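Local coordinates for flagellar basal body protein (Helicobacter pylori, PDB 5NPY) that probably builds part of the flagellar hook, the curved joint that links the basal body to the filament, at residues Asn245-Val250 with Asp261-Tyr266; Glu238-Ile243 with Asp330-Asn335. All coordinates share one frame; numbering follows the deposited sequence.

Both contacts lie in one outlying part of the chain, their centres 13 Å apart, and both are partly buried, but they differ in kind. Contact 1 pairs two antiparallel strands of one hairpin, buries 579 Å² and is held by a ladder of backbone hydrogen bonds, with two side-chain bonds near one end; Lys247 and Val263 face solvent, Leu248, Val250 and Phe264 the interior. Contact 2 buries 242 Å², sets an irregular loop against the end of helix 327-332 and is carried by side chains of the helix end: a long salt bridge, methyl packing, and lysine methylenes lying on loop carbonyls. Loop 238-243 leads into the hairpin, and Tyr266 of contact 1 packs on its Ala242 and Ile243.

Contact 1 (Asn245-Val250 with Asp261-Tyr266); sequences NRKLNV and DFVFTY
Val250 lays CG1 over one face of the Phe264 ring, 4.0 Å from its centroid and 21° off the ring normal, displaced toward the CZ rim. The same methyl also meets Phe262 CB at 3.5 Å. It reaches both because chi1 of 49° sets CG1 between the backbone N and the carbonyl carbon. Leu248 lies on this buried face too, its CB beside Phe264 CB. Helix 279-289 covers the face, with Leu282 on Leu248 and Leu285 on Phe264. The strands belong to a beta hairpin, 247-252 with 260-266; the axes of 247-250 and 261-266 run antiparallel at 158° and come within 4.7 Å. Leu248 with Phe264 and Val250 with Phe262 are the hydrogen-bonded pairs, each closed by two reciprocal N-H...O=C bonds, the shortest from Phe262 N to Val250 O at 2.7 Å. Lys247 with Thr265 and Asn249 with Val263 are the non-hydrogen-bonded pairs and put their side chains on the other face. There Lys247 bends at its second torsion, running alongside Thr265 so that NZ gives a hydrogen bond to OG1 at 2.8 Å, while its CD rests on Val263 CG1. Beyond the last bridge, Tyr266 N donates to Arg246 O, and Arg246 NH1 returns a bond to Tyr266 O at 2.8 Å. The acceptor lies in the guanidinium plane, yet NH1 stands above the carbonyl plane. NH1 also meets the edge of the Tyr266 ring at CD1, 3.4 Å away. Asp384 forms a salt bridge with Arg246 NH2, and Tyr266 OH is hydrogen-bonded to Asp228 and Lys277.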
loop_
_atom_site.group_PDB
_atom_site.type_symbol
_atom_site.label_atom_id
_atom_site.label_comp_id
_atom_site.label_asym_id
_atom_site.label_seq_id
_atom_site.Cartn_x
_atom_site.Cartn_y
_atom_site.Cartn_z
ATOM N N ASN A 245 1.886 -10.352 35.124
ATOM C CA ASN A 245 2.555 -11.221 36.113
ATOM C C ASN A 245 4.065 -10.960 36.077
ATOM O O ASN A 245 4.814 -11.741 35.486
ATOM C CB ASN A 245 2.249 -12.696 35.850
ATOM C CG ASN A 245 0.768 -12.976 35.743
ATOM O OD1 ASN A 245 0.021 -12.818 36.710
ATOM N ND2 ASN A 245 0.336 -13.408 34.569
ATOM N N ARG A 246 4.497 -9.891 36.761
ATOM C CA ARG A 246 5.864 -9.383 36.686
ATOM C C ARG A 246 6.858 -10.122 37.584
ATOM O O ARG A 246 8.064 -10.048 37.322
ATOM C CB ARG A 246 5.878 -7.885 37.043
ATOM C CG ARG A 246 4.858 -7.034 36.229
ATOM C CD ARG A 246 4.947 -5.556 36.541
ATOM N NE ARG A 246 4.147 -4.767 35.601
ATOM C CZ ARG A 246 4.660 -4.252 34.498
ATOM N NH1 ARG A 246 5.953 -4.483 34.219
ATOM N NH2 ARG A 246 3.876 -3.551 33.685
ATOM N N LYS A 247 6.402 -10.819 38.629
ATOM C CA LYS A 247 7.295 -11.320 39.666
ATOM C C LYS A 247 7.814 -12.711 39.327
ATOM O O LYS A 247 7.043 -13.604 38.962
ATOM C CB LYS A 247 6.590 -11.355 41.020
ATOM C CG LYS A 247 6.196 -9.996 41.577
ATOM C CD LYS A 247 7.416 -9.151 41.917
ATOM C CE LYS A 247 7.024 -7.872 42.653
ATOM N NZ LYS A 247 7.580 -6.642 42.000
ATOM N N LEU A 248 9.124 -12.886 39.470
ATOM C CA LEU A 248 9.795 -14.176 39.389
ATOM C C LEU A 248 10.546 -14.390 40.691
ATOM O O LEU A 248 11.473 -13.633 40.995
ATOM C CB LEU A 248 10.782 -14.224 38.225
ATOM C CG LEU A 248 10.384 -14.756 36.853
ATOM C CD1 LEU A 248 11.568 -14.600 35.907
ATOM C CD2 LEU A 248 9.993 -16.193 36.906
ATOM N N ASN A 249 10.153 -15.414 41.454
ATOM C CA ASN A 249 10.828 -15.769 42.696
ATOM C C ASN A 249 11.802 -16.910 42.431
ATOM O O ASN A 249 11.401 -17.980 41.966
ATOM C CB ASN A 249 9.826 -16.173 43.772
ATOM C CG ASN A 249 8.597 -15.308 43.767
ATOM O OD1 ASN A 249 7.639 -15.589 43.050
ATOM N ND2 ASN A 249 8.612 -14.246 44.567
ATOM N N VAL A 250 13.072 -16.682 42.734
ATOM C CA VAL A 250 14.119 -17.676 42.551
ATOM C C VAL A 250 14.838 -17.862 43.877
ATOM O O VAL A 250 15.092 -16.890 44.598
ATOM C CB VAL A 250 15.093 -17.254 41.431
ATOM C CG1 VAL A 250 15.532 -15.819 41.641
ATOM C CG2 VAL A 250 16.287 -18.208 41.346
ATOM N N ASP A 261 16.639 -16.501 48.994
ATOM C CA ASP A 261 15.581 -16.051 48.095
ATOM C C ASP A 261 15.982 -14.792 47.330
ATOM O O ASP A 261 16.738 -13.957 47.831
ATOM C CB ASP A 261 14.285 -15.763 48.862
ATOM C CG ASP A 261 13.764 -16.971 49.622
ATOM O OD1 ASP A 261 13.220 -16.764 50.725
ATOM O OD2 ASP A 261 13.879 -18.114 49.121
ATOM N N PHE A 262 15.437 -14.660 46.115
ATOM C CA PHE A 262 15.607 -13.495 45.252
ATOM C C PHE A 262 14.300 -13.212 44.524
ATOM O O PHE A 262 13.574 -14.131 44.146
ATOM C CB PHE A 262 16.684 -13.692 44.176
ATOM C CG PHE A 262 18.022 -14.088 44.704
ATOM C CD1 PHE A 262 18.981 -13.127 44.978
ATOM C CD2 PHE A 262 18.335 -15.422 44.897
ATOM C CE1 PHE A 262 20.217 -13.487 45.454
ATOM C CE2 PHE A 262 19.567 -15.788 45.372
ATOM C CZ PHE A 262 20.509 -14.819 45.657
ATOM N N VAL A 263 14.019 -11.938 44.293
ATOM C CA VAL A 263 12.876 -11.531 43.489
ATOM C C VAL A 263 13.376 -10.723 42.299
ATOM O O VAL A 263 14.063 -9.710 42.469
ATOM C CB VAL A 263 11.853 -10.726 44.301
ATOM C CG1 VAL A 263 10.722 -10.265 43.391
ATOM C CG2 VAL A 263 11.303 -11.577 45.437
ATOM N N PHE A 264 13.037 -11.185 41.101
ATOM C CA PHE A 264 13.187 -10.430 39.873
ATOM C C PHE A 264 11.803 -9.965 39.433
ATOM O O PHE A 264 10.799 -10.645 39.679
ATOM C CB PHE A 264 13.824 -11.278 38.772
ATOM C CG PHE A 264 15.105 -11.952 39.169
ATOM C CD1 PHE A 264 15.854 -11.504 40.245
ATOM C CD2 PHE A 264 15.575 -13.027 38.440
ATOM C CE1 PHE A 264 17.043 -12.121 40.596
ATOM C CE2 PHE A 264 16.779 -13.656 38.779
ATOM C CZ PHE A 264 17.516 -13.198 39.856
ATOM N N THR A 265 11.749 -8.801 38.784
ATOM C CA THR A 265 10.490 -8.170 38.403
ATOM C C THR A 265 10.558 -7.682 36.962
ATOM O O THR A 265 11.507 -6.991 36.582
ATOM C CB THR A 265 10.157 -6.983 39.321
ATOM O OG1 THR A 265 9.971 -7.434 40.669
ATOM C CG2 THR A 265 8.915 -6.254 38.836
ATOM N N TYR A 266 9.535 -8.003 36.175
ATOM C CA TYR A 266 9.489 -7.535 34.801
ATOM C C TYR A 266 9.211 -6.042 34.760
ATOM O O TYR A 266 8.291 -5.549 35.427
ATOM C CB TYR A 266 8.432 -8.291 33.994
ATOM C CG TYR A 266 8.332 -7.818 32.560
ATOM C CD1 TYR A 266 7.391 -6.854 32.182
ATOM C CD2 TYR A 266 9.196 -8.320 31.576
ATOM C CE1 TYR A 266 7.311 -6.400 30.862
ATOM C CE2 TYR A 266 9.112 -7.879 30.248
ATOM C CZ TYR A 266 8.164 -6.929 29.901
ATOM O OH TYR A 266 8.075 -6.487 28.610
#

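Contact 2 (Glu238-Ile243 with Asp330-Asn335); sequences EPIDAI and DKLGLN
Lys331 reaches back along loop 238-243 and touches three successive residues with successive parts of its chain. CB meets Ile240 CD1 at 3.8 Å, CG passes Ile240 O, and CD lies 3.7 Å from Pro239 O. At the far end NZ forms a salt bridge with Glu238 OE2, long at 3.4 Å, and the two side chains cross at about a right angle. The bend at chi2 (-68°) turns the lysine chain along the loop, where its methylenes run past two backbone carbonyls. Ile240 supplies the apolar half of the contact. Its CD1 sits against Leu332 CD2 at 3.7 Å as well as against Lys331 CB, filling the angle between consecutive residues of the last helical turn. A second shell holds these groups in place: Asn234 ND2 is hydrogen-bonded to both Glu238 OE1 and Lys331 O, tying the carboxylate to the helix end, and Ile240 shares a backbone hydrogen bond with Leu232. The helix stops in a Schellman motif at Gly333, which has positive phi (68°). Just beyond, Asn335 ND2 donates to Asp330 OD1 at 2.7 Å, a side-chain bond that bridges the turn. Loop 238-243 thus lies against the C-terminal end of helix 327-332, with Ile328 also touching Ile240, while Leu332 packs on Ile352 of strand 346-364 and Leu334 lies against Arg347 and Ser349 of that strand.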
loop_
_atom_site.group_PDB
_atom_site.type_symbol
_atom_site.label_atom_id
_atom_site.label_comp_id
_atom_site.label_asym_id
_atom_site.label_seq_id
_atom_site.Cartn_x
_atom_site.Cartn_y
_atom_site.Cartn_z
ATOM N N GLU A 238 -0.253 -19.435 24.518
ATOM C CA GLU A 238 -0.604 -18.459 25.524
ATOM C C GLU A 238 0.479 -17.389 25.582
ATOM O O GLU A 238 1.660 -17.727 25.760
ATOM C CB GLU A 238 -0.738 -19.131 26.873
ATOM C CG GLU A 238 -1.534 -20.414 26.854
ATOM C CD GLU A 238 -1.564 -21.053 28.224
ATOM O OE1 GLU A 238 -0.530 -21.637 28.621
ATOM O OE2 GLU A 238 -2.605 -20.941 28.910
ATOM N N PRO A 239 0.137 -16.112 25.424
ATOM C CA PRO A 239 1.121 -15.053 25.672
ATOM C C PRO A 239 1.763 -15.243 27.039
ATOM O O PRO A 239 1.121 -15.709 27.992
ATOM C CB PRO A 239 0.282 -13.771 25.617
ATOM C CG PRO A 239 -1.119 -14.216 25.795
ATOM C CD PRO A 239 -1.209 -15.574 25.186
ATOM N N ILE A 240 3.055 -14.917 27.126
ATOM C CA ILE A 240 3.729 -14.998 28.416
ATOM C C ILE A 240 3.134 -13.990 29.397
ATOM O O ILE A 240 3.077 -14.244 30.610
ATOM C CB ILE A 240 5.245 -14.797 28.238
ATOM C CG1 ILE A 240 5.803 -15.885 27.312
ATOM C CG2 ILE A 240 5.943 -14.788 29.584
ATOM C CD1 ILE A 240 5.634 -17.284 27.855
ATOM N N ASP A 241 2.691 -12.837 28.887
ATOM C CA ASP A 241 1.924 -11.857 29.658
ATOM C C ASP A 241 2.706 -11.371 30.881
ATOM O O ASP A 241 2.151 -11.199 31.972
ATOM C CB ASP A 241 0.549 -12.427 30.054
ATOM C CG ASP A 241 -0.406 -11.359 30.594
ATOM O OD1 ASP A 241 -1.427 -11.765 31.178
ATOM O OD2 ASP A 241 -0.145 -10.128 30.458
ATOM N N ALA A 242 4.008 -11.129 30.682
ATOM C CA ALA A 242 4.848 -10.538 31.722
ATOM C C ALA A 242 4.231 -9.282 32.310
ATOM O O ALA A 242 4.474 -8.961 33.476
ATOM C CB ALA A 242 6.226 -10.196 31.158
ATOM N N ILE A 243 3.439 -8.557 31.517
ATOM C CA ILE A 243 2.928 -7.264 31.955
ATOM C C ILE A 243 2.073 -7.415 33.204
ATOM O O ILE A 243 2.191 -6.633 34.154
ATOM C CB ILE A 243 2.151 -6.580 30.821
ATOM C CG1 ILE A 243 3.107 -6.195 29.705
ATOM C CG2 ILE A 243 1.421 -5.343 31.345
ATOM C CD1 ILE A 243 4.036 -5.103 30.113
ATOM N N ASP A 330 5.521 -20.337 35.227
ATOM C CA ASP A 330 4.403 -21.211 34.961
ATOM C C ASP A 330 4.186 -21.288 33.461
ATOM O O ASP A 330 4.066 -22.325 32.930
ATOM C CB ASP A 330 3.088 -20.705 35.591
ATOM C CG ASP A 330 3.045 -20.786 37.119
ATOM O OD1 ASP A 330 3.841 -21.458 37.759
ATOM O OD2 ASP A 330 2.169 -20.145 37.705
ATOM N N LYS A 331 4.139 -20.157 32.800
ATOM C CA LYS A 331 3.932 -20.061 31.378
ATOM C C LYS A 331 4.952 -20.752 30.523
ATOM O O LYS A 331 4.625 -21.310 29.542
ATOM C CB LYS A 331 3.901 -18.613 30.986
ATOM C CG LYS A 331 2.641 -17.901 31.333
ATOM C CD LYS A 331 1.527 -18.414 30.516
ATOM C CE LYS A 331 0.239 -17.823 30.995
ATOM N NZ LYS A 331 -0.810 -18.833 30.846
ATOM N N LEU A 332 6.194 -20.695 30.930
ATOM C CA LEU A 332 7.268 -21.288 30.221
ATOM C C LEU A 332 7.556 -22.713 30.615
ATOM O O LEU A 332 8.357 -23.337 30.003
ATOM C CB LEU A 332 8.517 -20.483 30.476
ATOM C CG LEU A 332 8.537 -19.123 29.836
ATOM C CD1 LEU A 332 9.499 -18.175 30.504
ATOM C CD2 LEU A 332 8.764 -19.213 28.349
ATOM N N GLY A 333 6.912 -23.223 31.640
ATOM C CA GLY A 333 7.208 -24.550 32.096
ATOM C C GLY A 333 8.590 -24.633 32.712
ATOM O O GLY A 333 9.296 -25.579 32.520
ATOM N N LEU A 334 8.956 -23.628 33.465
ATOM C CA LEU A 334 10.234 -23.590 34.085
ATOM C C LEU A 334 10.141 -23.626 35.596
ATOM O O LEU A 334 11.071 -23.289 36.273
ATOM C CB LEU A 334 10.959 -22.348 33.638
ATOM C CG LEU A 334 11.669 -22.387 32.291
ATOM C CD1 LEU A 334 12.343 -21.066 32.011
ATOM C CD2 LEU A 334 12.666 -23.523 32.193
ATOM N N ASN A 335 9.003 -24.043 36.118
ATOM C CA ASN A 335 8.770 -24.126 37.541
ATOM C C ASN A 335 9.608 -25.144 38.239
ATOM O O ASN A 335 9.644 -26.270 37.849
ATOM C CB ASN A 335 7.359 -24.595 37.762
ATOM C CG ASN A 335 6.379 -23.495 37.689
ATOM O OD1 ASN A 335 6.727 -22.374 37.911
ATOM N ND2 ASN A 335 5.147 -23.813 37.404
#